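Local coordinates for protein epoxide hydrolase (Aspergillus niger, PDB 3G02) that probably hydrolyses epoxides to vicinal diols, and is here an enantioselective mutant generated by directed evolution, at residues 84-89 with 100-105; 110-115 with 143-148; 123-128 with 376-381. The protein carries 9 engineered substitutions. One frame throughout, in Å; residues are numbered along the deposited sequence. Where two conformers were deposited one is given.

In the fold
All three contacts are buried. Interaction 1 and interaction 2 belong to the same mixed sheet. Interaction 1 joins the two strands of its outer hairpin. Interaction 2 is the parallel pair further in, and the two meet where 95-102 runs antiparallel to 143-148, with A100 and L102 bonded to V147 and L145. Interaction 3 lies nearest the centre of the chain and joins helical pieces beside the sheet. Four direct backbone bonds hold interaction 2, and one holds interaction 1. Interaction 3 relies on apolar packing and a bridging water. F125 and Y126 of segment 123-128 pack on interactions 2 and 1.

Interaction 1: 84-89 with 100-105; sequences SFPQFT and AALFSE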
loop_
_atom_site.group_PDB
_atom_site.type_symbol
_atom_site.label_atom_id
_atom_site.label_comp_id
_atom_site.label_asym_id
_atom_site.label_seq_id
_atom_site.Cartn_x
_atom_site.Cartn_y
_atom_site.Cartn_z
ATOM N N SER A 84 20.779 26.112 10.261
ATOM C CA SER A 84 20.728 27.576 10.212
ATOM C C SER A 84 19.720 28.183 11.188
ATOM O O SER A 84 19.745 29.391 11.428
ATOM C CB SER A 84 20.459 28.072 8.784
ATOM O OG SER A 84 19.147 27.757 8.352
ATOM N N PHE A 85 18.835 27.352 11.738
ATOM C CA PHE A 85 17.853 27.794 12.726
ATOM C C PHE A 85 18.107 27.101 14.058
ATOM O O PHE A 85 18.679 26.008 14.079
ATOM C CB PHE A 85 16.428 27.496 12.243
ATOM C CG PHE A 85 15.957 28.411 11.150
ATOM C CD1 PHE A 85 15.286 29.594 11.452
ATOM C CD2 PHE A 85 16.189 28.094 9.814
ATOM C CE1 PHE A 85 14.854 30.443 10.436
ATOM C CE2 PHE A 85 15.757 28.937 8.793
ATOM C CZ PHE A 85 15.089 30.112 9.107
ATOM N N PRO A 86 17.697 27.735 15.176
ATOM C CA PRO A 86 17.854 27.074 16.475
ATOM C C PRO A 86 17.091 25.752 16.519
ATOM O O PRO A 86 15.914 25.708 16.158
ATOM C CB PRO A 86 17.236 28.074 17.462
ATOM C CG PRO A 86 17.349 29.399 16.767
ATOM C CD PRO A 86 17.098 29.076 15.320
ATOM N N GLN A 87 17.785 24.690 16.922
ATOM C CA GLN A 87 17.164 23.388 17.174
ATOM C C GLN A 87 17.568 22.896 18.551
ATOM O O GLN A 87 18.679 23.174 19.022
ATOM C CB GLN A 87 17.617 22.342 16.160
ATOM C CG GLN A 87 17.317 22.634 14.706
ATOM C CD GLN A 87 17.936 21.587 13.813
ATOM O OE1 GLN A 87 17.330 20.553 13.547
ATOM N NE2 GLN A 87 19.160 21.833 13.363
ATOM N N PHE A 88 16.670 22.145 19.181
ATOM C CA PHE A 88 16.907 21.586 20.507
ATOM C C PHE A 88 16.283 20.208 20.618
ATOM O O PHE A 88 15.454 19.822 19.790
ATOM C CB PHE A 88 16.297 22.488 21.586
ATOM C CG PHE A 88 16.707 23.930 21.486
ATOM C CD1 PHE A 88 15.979 24.819 20.697
ATOM C CD2 PHE A 88 17.814 24.402 22.188
ATOM C CE1 PHE A 88 16.352 26.156 20.600
ATOM C CE2 PHE A 88 18.195 25.738 22.102
ATOM C CZ PHE A 88 17.464 26.618 21.307
ATOM N N THR A 89 16.687 19.462 21.639
ATOM C CA THR A 89 15.931 18.287 22.057
ATOM C C THR A 89 15.612 18.392 23.534
ATOM O O THR A 89 16.355 19.004 24.305
ATOM C CB THR A 89 16.672 16.952 21.804
ATOM O OG1 THR A 89 17.892 16.916 22.554
ATOM C CG2 THR A 89 16.973 16.751 20.325
ATOM N N ALA A 100 12.566 22.723 16.322
ATOM C CA ALA A 100 13.179 23.961 15.867
ATOM C C ALA A 100 12.371 25.095 16.481
ATOM O O ALA A 100 11.196 24.926 16.819
ATOM C CB ALA A 100 13.149 24.047 14.351
ATOM N N ALA A 101 12.996 26.259 16.642
ATOM C CA ALA A 101 12.299 27.378 17.263
ATOM C C ALA A 101 12.895 28.725 16.915
ATOM O O ALA A 101 14.094 28.841 16.684
ATOM C CB ALA A 101 12.274 27.217 18.782
ATOM N N LEU A 102 12.030 29.736 16.882
ATOM C CA LEU A 102 12.464 31.119 17.009
ATOM C C LEU A 102 11.824 31.646 18.279
ATOM O O LEU A 102 10.603 31.773 18.357
ATOM C CB LEU A 102 12.032 31.970 15.812
ATOM C CG LEU A 102 12.675 31.706 14.449
ATOM C CD1 LEU A 102 12.057 32.650 13.425
ATOM C CD2 LEU A 102 14.190 31.865 14.468
ATOM N N PHE A 103 12.657 31.915 19.282
ATOM C CA PHE A 103 12.178 32.482 20.534
ATOM C C PHE A 103 12.350 33.992 20.556
ATOM O O PHE A 103 13.415 34.513 20.227
ATOM C CB PHE A 103 12.905 31.867 21.731
ATOM C CG PHE A 103 12.570 30.423 21.972
ATOM C CD1 PHE A 103 11.288 30.048 22.361
ATOM C CD2 PHE A 103 13.542 29.444 21.821
ATOM C CE1 PHE A 103 10.976 28.706 22.586
ATOM C CE2 PHE A 103 13.242 28.101 22.047
ATOM C CZ PHE A 103 11.961 27.736 22.432
ATOM N N SER A 104 11.286 34.681 20.941
ATOM C CA SER A 104 11.342 36.120 21.135
ATOM C C SER A 104 12.004 36.449 22.469
ATOM O O SER A 104 11.999 35.630 23.394
ATOM C CB SER A 104 9.936 36.702 21.092
ATOM O OG SER A 104 9.958 38.107 21.284
ATOM N N GLU A 105 12.587 37.641 22.554
ATOM C CA GLU A 105 13.102 38.161 23.820
ATOM C C GLU A 105 12.028 38.991 24.530
ATOM O O GLU A 105 12.239 39.460 25.651
ATOM C CB GLU A 105 14.372 38.988 23.598
ATOM C CG GLU A 105 15.630 38.159 23.344
ATOM C CD GLU A 105 16.830 38.999 22.926
ATOM O OE1 GLU A 105 16.830 40.227 23.171
ATOM O OE2 GLU A 105 17.784 38.427 22.355
#
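This is a short antiparallel backbone contact at the open end of a beta hairpin, on the outer side of the central sheet. Q87, the first residue of strand 87-92, faces A100 near the end of strand 95-102. They form an antiparallel, non-hydrogen-bonded pair, with Q87 CA and A100 CA 4.2 Å apart. Just before it, A101 N donates to P86 O at 3.0 Å. The N-H...O angle is 152°. A100 CA makes a CA-H...O contact with P86 O as well, at 3.3 Å.

Beyond this pair the chains diverge, and side chains take over. The P86 ring sits against A101 O: its CB, CG and CD are each 3.3 Å from that oxygen. A101 O is buried and has no polar partner in the model. L102 has CG anti to its carbonyl carbon (chi1 -69°), which places the CD2 branch against segment 84-89. L102 CD2 meets F85 CD1 at the ring edge, in the ring plane, at 3.9 Å. L102 CD2 also lies 4.1 Å from P86 CD.

On the other face of the sheet, F88 and F103 approach at a slant. F88 CE1 comes to the edge of the F103 ring, 3.9 Å from F103 CE2. The methyl of A101 covers one face of F103, offset toward the rim. F9 adds a third ring to this cluster.

Q87 and A100 turn their side chains to the face covered by Y126 of helix 126-135. The amide oxygen of Q87 is hydrogen-bonded to H98 on the partner strand. The arrangement is that of the N-terminal antiparallel hairpin of an alpha/beta hydrolase sheet, at its open end.

Interaction 2: 110-115 with 143-148; sequences VPIALL and FHLVVP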
loop_
_atom_site.group_PDB
_atom_site.type_symbol
_atom_site.label_atom_id
_atom_site.label_comp_id
_atom_site.label_asym_id
_atom_site.label_seq_id
_atom_site.Cartn_x
_atom_site.Cartn_y
_atom_site.Cartn_z
ATOM N N VAL A 110 3.540 35.959 21.943
ATOM C CA VAL A 110 2.524 34.909 21.866
ATOM C C VAL A 110 3.175 33.567 21.517
ATOM O O VAL A 110 3.814 33.442 20.472
ATOM C CB VAL A 110 1.431 35.229 20.813
ATOM C CG1 VAL A 110 0.314 34.190 20.867
ATOM C CG2 VAL A 110 0.868 36.633 21.012
ATOM N N PRO A 111 3.024 32.556 22.394
ATOM C CA PRO A 111 3.571 31.234 22.078
ATOM C C PRO A 111 2.729 30.485 21.047
ATOM O O PRO A 111 1.521 30.331 21.224
ATOM C CB PRO A 111 3.513 30.497 23.420
ATOM C CG PRO A 111 3.161 31.564 24.457
ATOM C CD PRO A 111 2.378 32.575 23.718
ATOM N N ILE A 112 3.373 30.037 19.972
ATOM C CA ILE A 112 2.697 29.251 18.941
ATOM C C ILE A 112 3.514 27.995 18.658
ATOM O O ILE A 112 4.729 28.070 18.489
ATOM C CB ILE A 112 2.513 30.044 17.610
ATOM C CG1 ILE A 112 1.885 31.422 17.855
ATOM C CG2 ILE A 112 1.647 29.251 16.622
ATOM C CD1 ILE A 112 1.940 32.348 16.645
ATOM N N ALA A 113 2.837 26.847 18.624
ATOM C CA ALA A 113 3.448 25.622 18.103
ATOM C C ALA A 113 2.816 25.305 16.759
ATOM O O ALA A 113 1.598 25.344 16.616
ATOM C CB ALA A 113 3.265 24.453 19.068
ATOM N N LEU A 114 3.664 24.999 15.783
ATOM C CA LEU A 114 3.213 24.706 14.427
ATOM C C LEU A 114 3.489 23.236 14.148
ATOM O O LEU A 114 4.618 22.773 14.305
ATOM C CB LEU A 114 3.918 25.615 13.409
ATOM C CG LEU A 114 3.728 27.126 13.639
ATOM C CD1 LEU A 114 4.886 27.714 14.431
ATOM C CD2 LEU A 114 3.569 27.871 12.321
ATOM N N LEU A 115 2.442 22.521 13.742
ATOM C CA LEU A 115 2.461 21.061 13.710
ATOM C C LEU A 115 2.374 20.474 12.312
ATOM O O LEU A 115 1.394 20.694 11.593
ATOM C CB LEU A 115 1.333 20.486 14.571
ATOM C CG LEU A 115 1.205 20.977 16.016
ATOM C CD1 LEU A 115 0.087 20.212 16.704
ATOM C CD2 LEU A 115 2.511 20.814 16.781
ATOM N N PHE A 143 5.932 36.767 18.356
ATOM C CA PHE A 143 5.546 35.405 18.713
ATOM C C PHE A 143 6.755 34.583 19.121
ATOM O O PHE A 143 7.885 34.884 18.736
ATOM C CB PHE A 143 4.879 34.690 17.524
ATOM C CG PHE A 143 3.827 35.498 16.811
ATOM C CD1 PHE A 143 2.854 36.205 17.514
ATOM C CD2 PHE A 143 3.780 35.507 15.418
ATOM C CE1 PHE A 143 1.873 36.940 16.843
ATOM C CE2 PHE A 143 2.803 36.230 14.742
ATOM C CZ PHE A 143 1.844 36.949 15.457
ATOM N N HIS A 144 6.513 33.541 19.915
ATOM C CA HIS A 144 7.457 32.437 20.022
ATOM C C HIS A 144 6.980 31.407 19.012
ATOM O O HIS A 144 5.800 31.057 19.000
ATOM C CB HIS A 144 7.439 31.814 21.419
ATOM C CG HIS A 144 7.943 32.719 22.501
ATOM N ND1 HIS A 144 9.249 33.153 22.561
ATOM C CD2 HIS A 144 7.321 33.241 23.584
ATOM C CE1 HIS A 144 9.405 33.921 23.625
ATOM N NE2 HIS A 144 8.252 33.985 24.265
ATOM N N LEU A 145 7.887 30.944 18.159
ATOM C CA LEU A 145 7.526 29.974 17.128
ATOM C C LEU A 145 8.243 28.661 17.393
ATOM O O LEU A 145 9.457 28.559 17.214
ATOM C CB LEU A 145 7.840 30.523 15.733
ATOM C CG LEU A 145 7.115 31.833 15.401
ATOM C CD1 LEU A 145 7.889 32.623 14.366
ATOM C CD2 LEU A 145 5.677 31.592 14.970
ATOM N N VAL A 146 7.476 27.671 17.844
ATOM C CA VAL A 146 8.003 26.351 18.175
ATOM C C VAL A 146 7.515 25.350 17.131
ATOM O O VAL A 146 6.313 25.247 16.878
ATOM C CB VAL A 146 7.544 25.899 19.585
ATOM C CG1 VAL A 146 8.159 24.550 19.960
ATOM C CG2 VAL A 146 7.897 26.957 20.640
ATOM N N VAL A 147 8.462 24.634 16.531
ATOM C CA VAL A 147 8.172 23.670 15.470
ATOM C C VAL A 147 8.687 22.290 15.903
ATOM O O VAL A 147 9.842 21.936 15.635
ATOM C CB VAL A 147 8.814 24.084 14.124
ATOM C CG1 VAL A 147 8.348 23.158 13.013
ATOM C CG2 VAL A 147 8.465 25.528 13.775
ATOM N N PRO A 148 7.824 21.517 16.590
ATOM C CA PRO A 148 8.273 20.221 17.071
ATOM C C PRO A 148 8.288 19.147 15.995
ATOM O O PRO A 148 7.501 19.190 15.042
ATOM C CB PRO A 148 7.237 19.868 18.141
ATOM C CG PRO A 148 6.009 20.546 17.720
ATOM C CD PRO A 148 6.430 21.796 16.977
HETATM O O HOH W 1 5.857 20.512 13.350
#
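I112 lays its CD1 methyl over one face of the F143 ring, a CH-pi contact between strands 110-115 and 143-148. I112 CD1 is 4.0 Å from the F143 ring centroid and offset toward the rim. The first torsion of I112 (chi1 -50°) puts CG1 beside the backbone N, and the extended end carries CD1 across to the neighbouring strand. V110 stands alongside F143, pointing the same way, with V110 CB 3.7 Å from F143 CD1. On this face V393 of helix 382-396 packs on V110, I112 and F143.

Further along, L114 and L145 cross obliquely, and L114 CD1 meets L145 CD2 at 4.0 Å. L145 CD2 also lies 4.2 Å from I112 CD1, so one methyl of L145 touches both I112 and L114. The opposite face carries P111, A113, H144 and V146, and M178 of helix 167-180 packs on P111 and A113. At the far end L115 CD2 reaches back to P148 CG at 3.6 Å.

Four backbone bonds join the strands: H144 N to V110 O, I112 N to H144 O, V146 N to I112 O and L114 N to V146 O. After L114, P148 has no N-H to give. A water takes over the bridging, donating to L114 O and P148 O at 2.7 Å each.

The strands run parallel, 19° apart. With helix 126-135 they form a beta-alpha-beta unit, two adjacent parallel strands of the alpha/beta hydrolase core. The side chain of L115 lies about 8 Å from that of D193, the predicted nucleophile.

Interaction 3: 123-128 with 376-381; sequences VEFYPI and FAALER
The methyl of A378 fits into the turn made by 123-128. It meets the E124 backbone oxygen, F125 and I128. A378 CB is 3.2 Å from E124 O and 3.9 Å from F125 CD1. I128 turns CG1 away from its carbonyl carbon (chi1 -73°), and brings CD1 to 4.2 Å from A378 CB.

L379 lies across the side chain of E124 at about a right angle. L379 CG is 4.1 Å from E124 CG, and L379 CD2 is 3.8 Å from E124 CA. In the conformer given, the extended chain of E124 carries the carboxylate to the edge of the F376 ring. With a second conformer deposited, this position and the close OE2 approach are doubtful.

One water joins the backbones. It donates to E124 O and to A378 O, and accepts from I128 N at 2.9 Å. It thus stands in for a direct bond between E124 O and I128 N at the start of the helix. Within 376-381, the E380 carboxylate folds back to the helix start, where F376 N donates to E380 OE2 at 3.0 Å.

F376 follows H375, a predicted active-site residue, and its ring stacks on Y282. The F125 ring packs on L114 and V147 of the parallel strands. P382 and L385 of helix 382-396 close the side near I128, and M298 of helix 292-304 touches L379. The contact therefore sits between the central sheet, helix 292-304 and the C-terminal helix.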
loop_
_atom_site.group_PDB
_atom_site.type_symbol
_atom_site.label_atom_id
_atom_site.label_comp_id
_atom_site.label_asym_id
_atom_site.label_seq_id
_atom_site.Cartn_x
_atom_site.Cartn_y
_atom_site.Cartn_z
ATOM N N VAL A 123 10.871 20.685 8.984
ATOM C CA VAL A 123 11.514 21.416 7.894
ATOM C C VAL A 123 10.491 22.177 7.053
ATOM O O VAL A 123 10.785 23.244 6.518
ATOM C CB VAL A 123 12.340 20.459 6.997
ATOM C CG1 VAL A 123 13.107 21.229 5.924
ATOM C CG2 VAL A 123 13.306 19.649 7.845
ATOM N N GLU A 124 9.283 21.634 6.950
ATOM C CA GLU A 124 8.228 22.287 6.183
ATOM C C GLU A 124 7.961 23.721 6.621
ATOM O O GLU A 124 7.445 24.523 5.839
ATOM C CB GLU A 124 6.938 21.490 6.269
ATOM C CG GLU A 124 6.998 20.175 5.553
ATOM C CD GLU A 124 5.686 19.434 5.614
ATOM O OE1 GLU A 124 5.068 19.397 6.698
ATOM O OE2 GLU A 124 5.274 18.883 4.576
ATOM N N PHE A 125 8.288 24.037 7.871
ATOM C CA PHE A 125 8.049 25.372 8.400
ATOM C C PHE A 125 9.238 26.314 8.278
ATOM O O PHE A 125 9.144 27.475 8.674
ATOM C CB PHE A 125 7.550 25.292 9.850
ATOM C CG PHE A 125 6.163 24.733 9.969
ATOM C CD1 PHE A 125 5.057 25.529 9.685
ATOM C CD2 PHE A 125 5.955 23.404 10.341
ATOM C CE1 PHE A 125 3.764 25.020 9.775
ATOM C CE2 PHE A 125 4.669 22.886 10.436
ATOM C CZ PHE A 125 3.571 23.694 10.154
ATOM N N TYR A 126 10.345 25.823 7.723
ATOM C CA TYR A 126 11.545 26.649 7.567
ATOM C C TYR A 126 11.331 27.905 6.705
ATOM O O TYR A 126 11.772 28.980 7.101
ATOM C CB TYR A 126 12.747 25.822 7.093
ATOM C CG TYR A 126 13.596 25.280 8.234
ATOM C CD1 TYR A 126 13.009 24.819 9.420
ATOM C CD2 TYR A 126 14.985 25.217 8.120
ATOM C CE1 TYR A 126 13.787 24.325 10.464
ATOM C CE2 TYR A 126 15.767 24.716 9.158
ATOM C CZ TYR A 126 15.162 24.280 10.324
ATOM O OH TYR A 126 15.939 23.789 11.348
ATOM N N PRO A 127 10.660 27.786 5.536
ATOM C CA PRO A 127 10.349 29.024 4.807
ATOM C C PRO A 127 9.623 30.080 5.646
ATOM O O PRO A 127 9.961 31.264 5.556
ATOM C CB PRO A 127 9.480 28.529 3.645
ATOM C CG PRO A 127 10.026 27.163 3.375
ATOM C CD PRO A 127 10.223 26.601 4.767
ATOM N N ILE A 128 8.662 29.660 6.469
ATOM C CA ILE A 128 7.952 30.592 7.352
ATOM C C ILE A 128 8.866 31.158 8.448
ATOM O O ILE A 128 8.847 32.361 8.720
ATOM C CB ILE A 128 6.659 29.965 7.933
ATOM C CG1 ILE A 128 5.588 29.888 6.837
ATOM C CG2 ILE A 128 6.159 30.752 9.157
ATOM C CD1 ILE A 128 4.320 29.158 7.230
ATOM N N PHE A 376 0.757 21.018 0.816
ATOM C CA PHE A 376 1.922 21.396 1.602
ATOM C C PHE A 376 1.988 22.919 1.753
ATOM O O PHE A 376 2.927 23.568 1.279
ATOM C CB PHE A 376 3.199 20.832 0.965
ATOM C CG PHE A 376 3.264 19.322 0.958
ATOM C CD1 PHE A 376 3.682 18.632 2.091
ATOM C CD2 PHE A 376 2.915 18.595 -0.172
ATOM C CE1 PHE A 376 3.740 17.238 2.101
ATOM C CE2 PHE A 376 2.983 17.204 -0.179
ATOM C CZ PHE A 376 3.397 16.525 0.961
ATOM N N ALA A 377 0.986 23.480 2.428
ATOM C CA ALA A 377 0.799 24.929 2.494
ATOM C C ALA A 377 2.024 25.702 2.980
ATOM O O ALA A 377 2.371 26.729 2.405
ATOM C CB ALA A 377 -0.414 25.272 3.336
ATOM N N ALA A 378 2.673 25.207 4.030
ATOM C CA ALA A 378 3.866 25.871 4.563
ATOM C C ALA A 378 5.015 25.915 3.553
ATOM O O ALA A 378 5.784 26.876 3.535
ATOM C CB ALA A 378 4.311 25.218 5.867
ATOM N N LEU A 379 5.120 24.881 2.719
ATOM C CA LEU A 379 6.131 24.834 1.659
ATOM C C LEU A 379 5.722 25.604 0.413
ATOM O O LEU A 379 6.552 26.255 -0.222
ATOM C CB LEU A 379 6.420 23.385 1.251
ATOM C CG LEU A 379 7.243 22.472 2.151
ATOM C CD1 LEU A 379 7.421 21.133 1.462
ATOM C CD2 LEU A 379 8.598 23.087 2.468
ATOM N N GLU A 380 4.449 25.495 0.044
ATOM C CA GLU A 380 3.961 26.015 -1.230
ATOM C C GLU A 380 3.607 27.489 -1.151
ATOM O O GLU A 380 3.923 28.257 -2.067
ATOM C CB GLU A 380 2.724 25.237 -1.672
ATOM C CG GLU A 380 2.973 23.791 -2.049
ATOM C CD GLU A 380 1.708 23.117 -2.511
ATOM O OE1 GLU A 380 1.125 23.574 -3.515
ATOM O OE2 GLU A 380 1.286 22.139 -1.864
ATOM N N ARG A 381 2.935 27.868 -0.065
ATOM C CA ARG A 381 2.418 29.226 0.111
ATOM C C ARG A 381 2.798 29.784 1.486
ATOM O O ARG A 381 1.917 30.194 2.250
ATOM C CB ARG A 381 0.888 29.249 -0.056
ATOM C CG ARG A 381 0.333 28.573 -1.315
ATOM C CD ARG A 381 0.883 29.165 -2.609
ATOM N NE ARG A 381 0.539 30.572 -2.774
ATOM C CZ ARG A 381 0.871 31.312 -3.832
ATOM N NH1 ARG A 381 1.559 30.785 -4.836
ATOM N NH2 ARG A 381 0.511 32.584 -3.884
HETATM O O HOH W 2 7.151 27.240 5.811
#